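A-type flavoprotein (Giardia intestinalis, PDB 2Q9U) is a flavodiiron protein that binds flavin mononucleotide and a mu-oxo-diiron centre, and probably transfers electrons to scavenge O2. Local coordinates at residues A[257-265]-A[285-294]; A[269-277]-A[343-351]. All coordinates share one frame; numbering follows the deposited sequence.

Interaction 1 of 2, residues A[257-265]-A[285-294]. With FMN (flavin mononucleotide), chain F.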
# COMPACT_ATOMS: atom_id res chain seq x y z
N LYS A 257 24.98 -17.15 12.18
CA LYS A 257 25.74 -17.42 10.97
C LYS A 257 24.76 -17.08 9.82
O LYS A 257 24.04 -17.95 9.32
CB LYS A 257 26.17 -18.89 10.91
CG LYS A 257 27.20 -19.29 11.98
CD LYS A 257 27.61 -20.76 11.79
CE LYS A 257 28.40 -21.30 12.97
NZ LYS A 257 28.71 -22.77 12.83
N LYS A 258 24.71 -15.80 9.49
CA LYS A 258 23.61 -15.25 8.67
C LYS A 258 24.16 -14.02 7.95
O LYS A 258 24.85 -13.19 8.55
CB LYS A 258 22.39 -14.89 9.56
CG LYS A 258 21.23 -14.12 8.81
CD LYS A 258 20.12 -13.79 9.79
CE LYS A 258 19.06 -12.84 9.19
NZ LYS A 258 17.95 -12.74 10.24
N VAL A 259 23.86 -13.96 6.65
CA VAL A 259 24.19 -12.82 5.83
C VAL A 259 22.87 -12.22 5.31
O VAL A 259 22.01 -12.96 4.82
CB VAL A 259 25.07 -13.24 4.64
CG1 VAL A 259 25.38 -12.00 3.73
CG2 VAL A 259 26.37 -13.85 5.15
N THR A 260 22.70 -10.91 5.47
CA THR A 260 21.56 -10.19 4.85
C THR A 260 22.03 -9.20 3.79
O THR A 260 22.95 -8.41 4.05
CB THR A 260 20.73 -9.43 5.91
OG1 THR A 260 20.23 -10.37 6.87
CG2 THR A 260 19.51 -8.66 5.26
N VAL A 261 21.38 -9.22 2.60
CA VAL A 261 21.66 -8.24 1.55
C VAL A 261 20.46 -7.28 1.46
O VAL A 261 19.32 -7.72 1.40
CB VAL A 261 21.92 -8.89 0.18
CG1 VAL A 261 22.24 -7.81 -0.86
CG2 VAL A 261 23.09 -9.86 0.30
N VAL A 262 20.72 -5.98 1.56
CA VAL A 262 19.67 -4.97 1.50
C VAL A 262 19.92 -4.15 0.24
O VAL A 262 21.04 -3.65 0.02
CB VAL A 262 19.70 -4.04 2.75
CG1 VAL A 262 18.61 -2.95 2.65
CG2 VAL A 262 19.51 -4.87 4.04
N LEU A 263 18.92 -4.03 -0.62
CA LEU A 263 19.16 -3.31 -1.87
C LEU A 263 17.92 -2.70 -2.45
O LEU A 263 16.80 -2.93 -1.98
CB LEU A 263 19.81 -4.23 -2.94
CG LEU A 263 18.91 -5.25 -3.66
CD1 LEU A 263 19.47 -5.64 -5.03
CD2 LEU A 263 18.62 -6.46 -2.80
N ASP A 264 18.13 -1.93 -3.51
CA ASP A 264 17.03 -1.61 -4.39
C ASP A 264 17.60 -1.70 -5.81
O ASP A 264 18.82 -1.71 -6.00
CB ASP A 264 16.47 -0.22 -4.08
CG ASP A 264 15.02 -0.03 -4.54
OD1 ASP A 264 14.54 -0.83 -5.40
OD2 ASP A 264 14.37 0.93 -4.07
N SER A 265 16.74 -1.76 -6.81
CA SER A 265 17.19 -1.98 -8.18
C SER A 265 16.10 -1.38 -9.06
O SER A 265 14.95 -1.39 -8.68
CB SER A 265 17.35 -3.50 -8.43
OG SER A 265 17.90 -3.77 -9.72
N GLY A 285 27.37 -22.20 4.63
CA GLY A 285 26.51 -22.71 5.67
C GLY A 285 25.73 -21.60 6.38
O GLY A 285 25.00 -21.86 7.33
N CYS A 286 25.88 -20.36 5.92
CA CYS A 286 25.07 -19.27 6.48
C CYS A 286 23.64 -19.29 5.97
O CYS A 286 23.37 -19.69 4.83
CB CYS A 286 25.67 -17.90 6.13
SG CYS A 286 27.19 -17.49 6.96
N GLU A 287 22.69 -18.89 6.82
CA GLU A 287 21.39 -18.42 6.33
C GLU A 287 21.63 -17.14 5.52
O GLU A 287 22.54 -16.34 5.83
CB GLU A 287 20.44 -18.09 7.49
CG GLU A 287 19.05 -17.72 6.93
CD GLU A 287 18.01 -17.39 7.96
OE1 GLU A 287 18.38 -17.10 9.12
OE2 GLU A 287 16.82 -17.41 7.58
N THR A 288 20.83 -16.95 4.47
CA THR A 288 20.92 -15.75 3.63
C THR A 288 19.51 -15.18 3.45
O THR A 288 18.58 -15.92 3.17
CB THR A 288 21.51 -16.06 2.23
OG1 THR A 288 20.67 -16.98 1.54
CG2 THR A 288 22.93 -16.64 2.35
N VAL A 289 19.38 -13.87 3.62
CA VAL A 289 18.12 -13.15 3.46
C VAL A 289 18.39 -12.02 2.47
O VAL A 289 19.38 -11.30 2.59
CB VAL A 289 17.62 -12.60 4.86
CG1 VAL A 289 16.39 -11.66 4.70
CG2 VAL A 289 17.30 -13.74 5.82
N LEU A 290 17.53 -11.89 1.46
CA LEU A 290 17.59 -10.76 0.55
C LEU A 290 16.39 -9.87 0.81
O LEU A 290 15.25 -10.34 0.79
CB LEU A 290 17.59 -11.26 -0.91
CG LEU A 290 17.61 -10.20 -2.04
CD1 LEU A 290 18.32 -10.78 -3.22
CD2 LEU A 290 16.21 -9.73 -2.46
N LEU A 291 16.65 -8.58 1.03
CA LEU A 291 15.62 -7.59 1.29
C LEU A 291 15.71 -6.51 0.23
O LEU A 291 16.67 -5.75 0.22
CB LEU A 291 15.82 -6.95 2.68
CG LEU A 291 15.77 -7.87 3.90
CD1 LEU A 291 15.92 -7.02 5.17
CD2 LEU A 291 14.43 -8.63 3.92
N GLU A 292 14.71 -6.44 -0.66
CA GLU A 292 14.69 -5.37 -1.66
C GLU A 292 13.66 -4.32 -1.27
O GLU A 292 12.51 -4.67 -0.94
CB GLU A 292 14.37 -5.93 -3.04
CG GLU A 292 14.61 -4.93 -4.18
CD GLU A 292 15.21 -5.62 -5.41
OE1 GLU A 292 16.04 -6.56 -5.24
OE2 GLU A 292 14.85 -5.23 -6.55
N MET A 293 14.05 -3.05 -1.31
CA MET A 293 13.25 -2.02 -0.64
C MET A 293 11.87 -1.83 -1.26
O MET A 293 10.95 -1.43 -0.56
CB MET A 293 14.00 -0.68 -0.51
CG MET A 293 15.29 -0.78 0.34
SD MET A 293 15.04 -1.52 1.99
CE MET A 293 14.06 -0.35 2.89
N THR A 294 11.72 -2.15 -2.54
CA THR A 294 10.37 -2.13 -3.14
C THR A 294 9.39 -3.19 -2.59
O THR A 294 8.19 -3.10 -2.83
CB THR A 294 10.43 -2.24 -4.65
OG1 THR A 294 11.20 -3.39 -5.03
CG2 THR A 294 11.01 -0.97 -5.27
N1 FMN F . 23.90 6.00 -14.06
C2 FMN F . 24.92 6.78 -13.62
O2 FMN F . 26.09 6.38 -13.74
N3 FMN F . 24.65 8.03 -13.09
C4 FMN F . 23.36 8.49 -12.94
O4 FMN F . 23.18 9.54 -12.33
C4A FMN F . 22.29 7.68 -13.38
N5 FMN F . 20.97 8.09 -13.30
C5A FMN F . 19.96 7.25 -13.77
C6 FMN F . 18.62 7.65 -13.69
C7 FMN F . 17.59 6.81 -14.15
C7M FMN F . 16.20 7.38 -14.23
C8 FMN F . 17.89 5.57 -14.70
C8M FMN F . 16.81 4.59 -15.10
C9 FMN F . 19.22 5.17 -14.78
C9A FMN F . 20.26 6.00 -14.32
N10 FMN F . 21.59 5.59 -14.39
C10 FMN F . 22.59 6.43 -13.96
C1' FMN F . 21.98 4.26 -14.97
C2' FMN F . 21.71 3.10 -14.01
O2' FMN F . 22.57 3.14 -12.87
C3' FMN F . 21.84 1.83 -14.86
O3' FMN F . 20.68 1.75 -15.67
C4' FMN F . 21.96 0.55 -14.06
O4' FMN F . 22.33 -0.51 -14.94
C5' FMN F . 20.65 0.18 -13.39
O5' FMN F . 20.89 -0.90 -12.49
P FMN F . 19.69 -1.91 -12.19
O1P FMN F . 20.11 -2.67 -10.94
O2P FMN F . 18.46 -1.09 -11.96
O3P FMN F . 19.46 -2.86 -13.34
O HOH W 1 23.20 -21.31 9.23
O HOH W 2 16.86 -15.34 10.44
O HOH W 3 13.05 -3.17 -6.70
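V259 and V261 hydrogen-bond to E287, V289 and L291 across two parallel strands, the first two of the flavodoxin-like fold, joined by helix 269-283 in a beta-alpha-beta crossover. Seven backbone bonds run from E287 N to K257 O at one end to M293 N to L263 O (2.8 Å) at the other. The 258-263 strand gives V259, V261 and L263 to this partner. K258, T260 and V262 bond on its other side to strand 310-314 or the residue before it, G309. On the K258 face, K258 and E287 lie side by side. K258 NZ stands 4.5 Å from E287 OE1, and a water joins them, accepting from NZ and donating to OE1. NZ also has a salt bridge to D307. T260 OG1 is satisfied by S308, and T288 N by S180 OG of the second subunit.

At the FMN end, E292 bends at chi2 (141°), which lays OE1 against L263 CG at 3.5 Å. H271 bonds to this OE1. D264 OD1 accepts from S265 N, 26° out of the carboxylate plane, while S325 holds OD2. D264 OD1 and E292 OE2 are 4.6 Å apart, with one water near both. S265 OG donates to FMN O1P at 2.8 Å.

Interaction 2 of 2, residues A[269-277]-A[343-351]; sequences TTHRMALAL and PAFAFGAFG. With FMN (flavin mononucleotide), chain F.
T270 OG1 donates to FMN O1P at 2.7 Å and accepts from A349 N at 3.2 Å. This hydroxyl joins the first helix of the flavodoxin-like fold to the sheet strand 344-350 and to the FMN phosphate. The N-H of A349 points at it fairly straight (160°). With chi1 at -55°, OG1 sits beside T270's own backbone N, and that N also donates to O1P. T269 grips the next oxygen: its N and OG1 both donate to FMN O3P, each at 2.9 Å. The phosphate thus lies at the N-terminal end of helix 269-283, where the helix dipole would probably help to stabilise its charge.

Farther along, the helix crosses the strand at 148°. The F347 ring points toward the helix and meets T270, A274 and L277. Its CE2 edge meets T270 O near the ring plane, and A274 CB reaches the CZ edge, also in plane. T270 O is already bonded to A274 N. L277 CD1 comes obliquely to the rings of both F345 and F347, 3.7 Å from F345 CE2. G348 CA lies 4.0 Å from T270 CG2. At its backbone angles a CB would press on F347 O. At the strand's end, G351 N donates to both FMN N1 and O2 of the isoalloxazine. A349 CB lies 3.4 Å from FMN O5'.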
# COMPACT_ATOMS: atom_id res chain seq x y z
N THR A 269 19.43 -5.72 -12.70
CA THR A 269 20.79 -6.30 -12.80
C THR A 269 21.52 -6.32 -11.45
O THR A 269 22.23 -7.29 -11.15
CB THR A 269 21.67 -5.65 -13.90
OG1 THR A 269 21.99 -4.30 -13.55
CG2 THR A 269 20.95 -5.69 -15.28
N THR A 270 21.34 -5.27 -10.65
CA THR A 270 21.88 -5.26 -9.28
C THR A 270 21.22 -6.39 -8.46
O THR A 270 21.87 -7.06 -7.64
CB THR A 270 21.71 -3.90 -8.55
OG1 THR A 270 22.30 -2.85 -9.33
CG2 THR A 270 22.41 -3.93 -7.19
N HIS A 271 19.93 -6.59 -8.69
CA HIS A 271 19.20 -7.74 -8.11
C HIS A 271 19.78 -9.11 -8.49
O HIS A 271 19.97 -9.97 -7.62
CB HIS A 271 17.72 -7.68 -8.47
CG HIS A 271 16.93 -8.81 -7.89
ND1 HIS A 271 16.38 -8.75 -6.63
CD2 HIS A 271 16.67 -10.05 -8.37
CE1 HIS A 271 15.78 -9.90 -6.37
NE2 HIS A 271 15.94 -10.70 -7.40
N ARG A 272 20.06 -9.35 -9.77
CA ARG A 272 20.64 -10.63 -10.20
C ARG A 272 22.04 -10.86 -9.60
O ARG A 272 22.37 -11.98 -9.19
CB ARG A 272 20.71 -10.74 -11.72
CG ARG A 272 21.29 -12.10 -12.21
CD ARG A 272 20.26 -13.20 -11.99
NE ARG A 272 20.76 -14.58 -12.19
CZ ARG A 272 21.54 -15.26 -11.34
NH1 ARG A 272 22.00 -14.71 -10.22
NH2 ARG A 272 21.87 -16.50 -11.64
N MET A 273 22.84 -9.82 -9.53
CA MET A 273 24.15 -9.95 -8.89
C MET A 273 23.98 -10.28 -7.40
O MET A 273 24.76 -11.07 -6.83
CB MET A 273 24.98 -8.70 -9.06
CG MET A 273 25.41 -8.46 -10.47
SD MET A 273 26.82 -9.49 -10.87
CE MET A 273 28.09 -8.46 -10.11
N ALA A 274 22.97 -9.66 -6.78
CA ALA A 274 22.65 -9.95 -5.38
C ALA A 274 22.35 -11.41 -5.18
O ALA A 274 22.80 -11.99 -4.18
CB ALA A 274 21.45 -9.09 -4.89
N LEU A 275 21.61 -12.02 -6.11
CA LEU A 275 21.28 -13.44 -5.98
C LEU A 275 22.54 -14.33 -6.05
O LEU A 275 22.66 -15.32 -5.34
CB LEU A 275 20.26 -13.88 -7.05
CG LEU A 275 18.81 -13.40 -6.90
CD1 LEU A 275 18.02 -13.69 -8.19
CD2 LEU A 275 18.14 -14.07 -5.68
N ALA A 276 23.47 -13.98 -6.94
CA ALA A 276 24.73 -14.75 -7.06
C ALA A 276 25.56 -14.62 -5.77
O ALA A 276 26.12 -15.61 -5.28
CB ALA A 276 25.56 -14.26 -8.29
N LEU A 277 25.66 -13.40 -5.26
CA LEU A 277 26.35 -13.16 -3.99
C LEU A 277 25.72 -14.00 -2.87
O LEU A 277 26.42 -14.58 -2.04
CB LEU A 277 26.32 -11.68 -3.63
CG LEU A 277 27.15 -11.30 -2.40
CD1 LEU A 277 28.11 -10.18 -2.72
CD2 LEU A 277 26.27 -10.89 -1.26
N PRO A 343 31.16 -7.15 9.42
CA PRO A 343 31.67 -7.16 8.05
C PRO A 343 30.57 -6.63 7.12
O PRO A 343 29.43 -7.04 7.25
CB PRO A 343 31.90 -8.65 7.78
CG PRO A 343 32.12 -9.26 9.14
CD PRO A 343 31.20 -8.49 10.04
N ALA A 344 30.89 -5.69 6.24
CA ALA A 344 29.87 -5.08 5.36
C ALA A 344 30.43 -4.85 3.96
O ALA A 344 31.54 -4.30 3.80
CB ALA A 344 29.34 -3.75 5.96
N PHE A 345 29.66 -5.26 2.95
CA PHE A 345 30.08 -5.25 1.55
C PHE A 345 29.08 -4.39 0.76
O PHE A 345 27.92 -4.23 1.19
CB PHE A 345 30.10 -6.69 1.02
CG PHE A 345 30.70 -6.84 -0.34
CD1 PHE A 345 32.09 -6.64 -0.53
CD2 PHE A 345 29.92 -7.19 -1.42
CE1 PHE A 345 32.67 -6.79 -1.80
CE2 PHE A 345 30.48 -7.34 -2.71
CZ PHE A 345 31.86 -7.14 -2.90
N ALA A 346 29.54 -3.80 -0.34
CA ALA A 346 28.65 -2.98 -1.18
C ALA A 346 28.87 -3.30 -2.65
O ALA A 346 29.98 -3.63 -3.05
CB ALA A 346 28.85 -1.47 -0.91
N PHE A 347 27.81 -3.22 -3.46
CA PHE A 347 27.95 -3.44 -4.90
C PHE A 347 26.83 -2.74 -5.65
O PHE A 347 25.89 -2.27 -5.02
CB PHE A 347 27.98 -4.95 -5.24
CG PHE A 347 26.75 -5.70 -4.79
CD1 PHE A 347 26.64 -6.16 -3.47
CD2 PHE A 347 25.70 -5.96 -5.68
CE1 PHE A 347 25.49 -6.85 -3.04
CE2 PHE A 347 24.54 -6.66 -5.25
CZ PHE A 347 24.46 -7.12 -3.93
N GLY A 348 26.92 -2.66 -6.97
CA GLY A 348 25.85 -2.03 -7.72
C GLY A 348 26.22 -1.68 -9.13
O GLY A 348 27.40 -1.52 -9.44
N ALA A 349 25.20 -1.56 -9.97
CA ALA A 349 25.36 -1.15 -11.37
C ALA A 349 25.50 0.35 -11.51
O ALA A 349 25.14 1.12 -10.63
CB ALA A 349 24.15 -1.66 -12.18
N PHE A 350 26.04 0.81 -12.64
CA PHE A 350 25.96 2.22 -12.99
C PHE A 350 25.94 2.32 -14.51
O PHE A 350 26.22 1.35 -15.22
CB PHE A 350 27.14 3.02 -12.39
CG PHE A 350 28.49 2.61 -12.92
CD1 PHE A 350 29.19 1.56 -12.35
CD2 PHE A 350 29.05 3.27 -14.02
CE1 PHE A 350 30.47 1.17 -12.85
CE2 PHE A 350 30.31 2.90 -14.53
CZ PHE A 350 31.01 1.85 -13.95
N GLY A 351 25.59 3.50 -15.00
CA GLY A 351 25.47 3.75 -16.43
C GLY A 351 26.68 4.47 -16.98
O GLY A 351 27.21 4.06 -18.02
N1 FMN F . 23.90 6.00 -14.06
C2 FMN F . 24.92 6.78 -13.62
O2 FMN F . 26.09 6.38 -13.74
N3 FMN F . 24.65 8.03 -13.09
C4 FMN F . 23.36 8.49 -12.94
O4 FMN F . 23.18 9.54 -12.33
C4A FMN F . 22.29 7.68 -13.38
N5 FMN F . 20.97 8.09 -13.30
C5A FMN F . 19.96 7.25 -13.77
C6 FMN F . 18.62 7.65 -13.69
C7 FMN F . 17.59 6.81 -14.15
C7M FMN F . 16.20 7.38 -14.23
C8 FMN F . 17.89 5.57 -14.70
C8M FMN F . 16.81 4.59 -15.10
C9 FMN F . 19.22 5.17 -14.78
C9A FMN F . 20.26 6.00 -14.32
N10 FMN F . 21.59 5.59 -14.39
C10 FMN F . 22.59 6.43 -13.96
C1' FMN F . 21.98 4.26 -14.97
C2' FMN F . 21.71 3.10 -14.01
O2' FMN F . 22.57 3.14 -12.87
C3' FMN F . 21.84 1.83 -14.86
O3' FMN F . 20.68 1.75 -15.67
C4' FMN F . 21.96 0.55 -14.06
O4' FMN F . 22.33 -0.51 -14.94
C5' FMN F . 20.65 0.18 -13.39
O5' FMN F . 20.89 -0.90 -12.49
P FMN F . 19.69 -1.91 -12.19
O1P FMN F . 20.11 -2.67 -10.94
O2P FMN F . 18.46 -1.09 -11.96
O3P FMN F . 19.46 -2.86 -13.34

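Interactions 1 and 2 have centres 11 Å apart in the flavodoxin-like domain. Their segments alternate along the chain: 257-265, 269-277, 285-294, then 343-351. Helix 269-283 connects the two strands of interaction 1 and packs in interaction 2 on strand 344-350. All three strands belong to one five-stranded parallel sheet, ordered 287-292, 258-263, 310-314, 344-350, 378-381. The helix lies on one face of the sheet and touches strands 258-263 and 344-350; V261 packs on L277. Both contacts reach the FMN: S265, after strand 258-263, and the start of helix 269-283 bind the phosphate, and the end of strand 344-350 meets the flavin. Both also touch the second subunit.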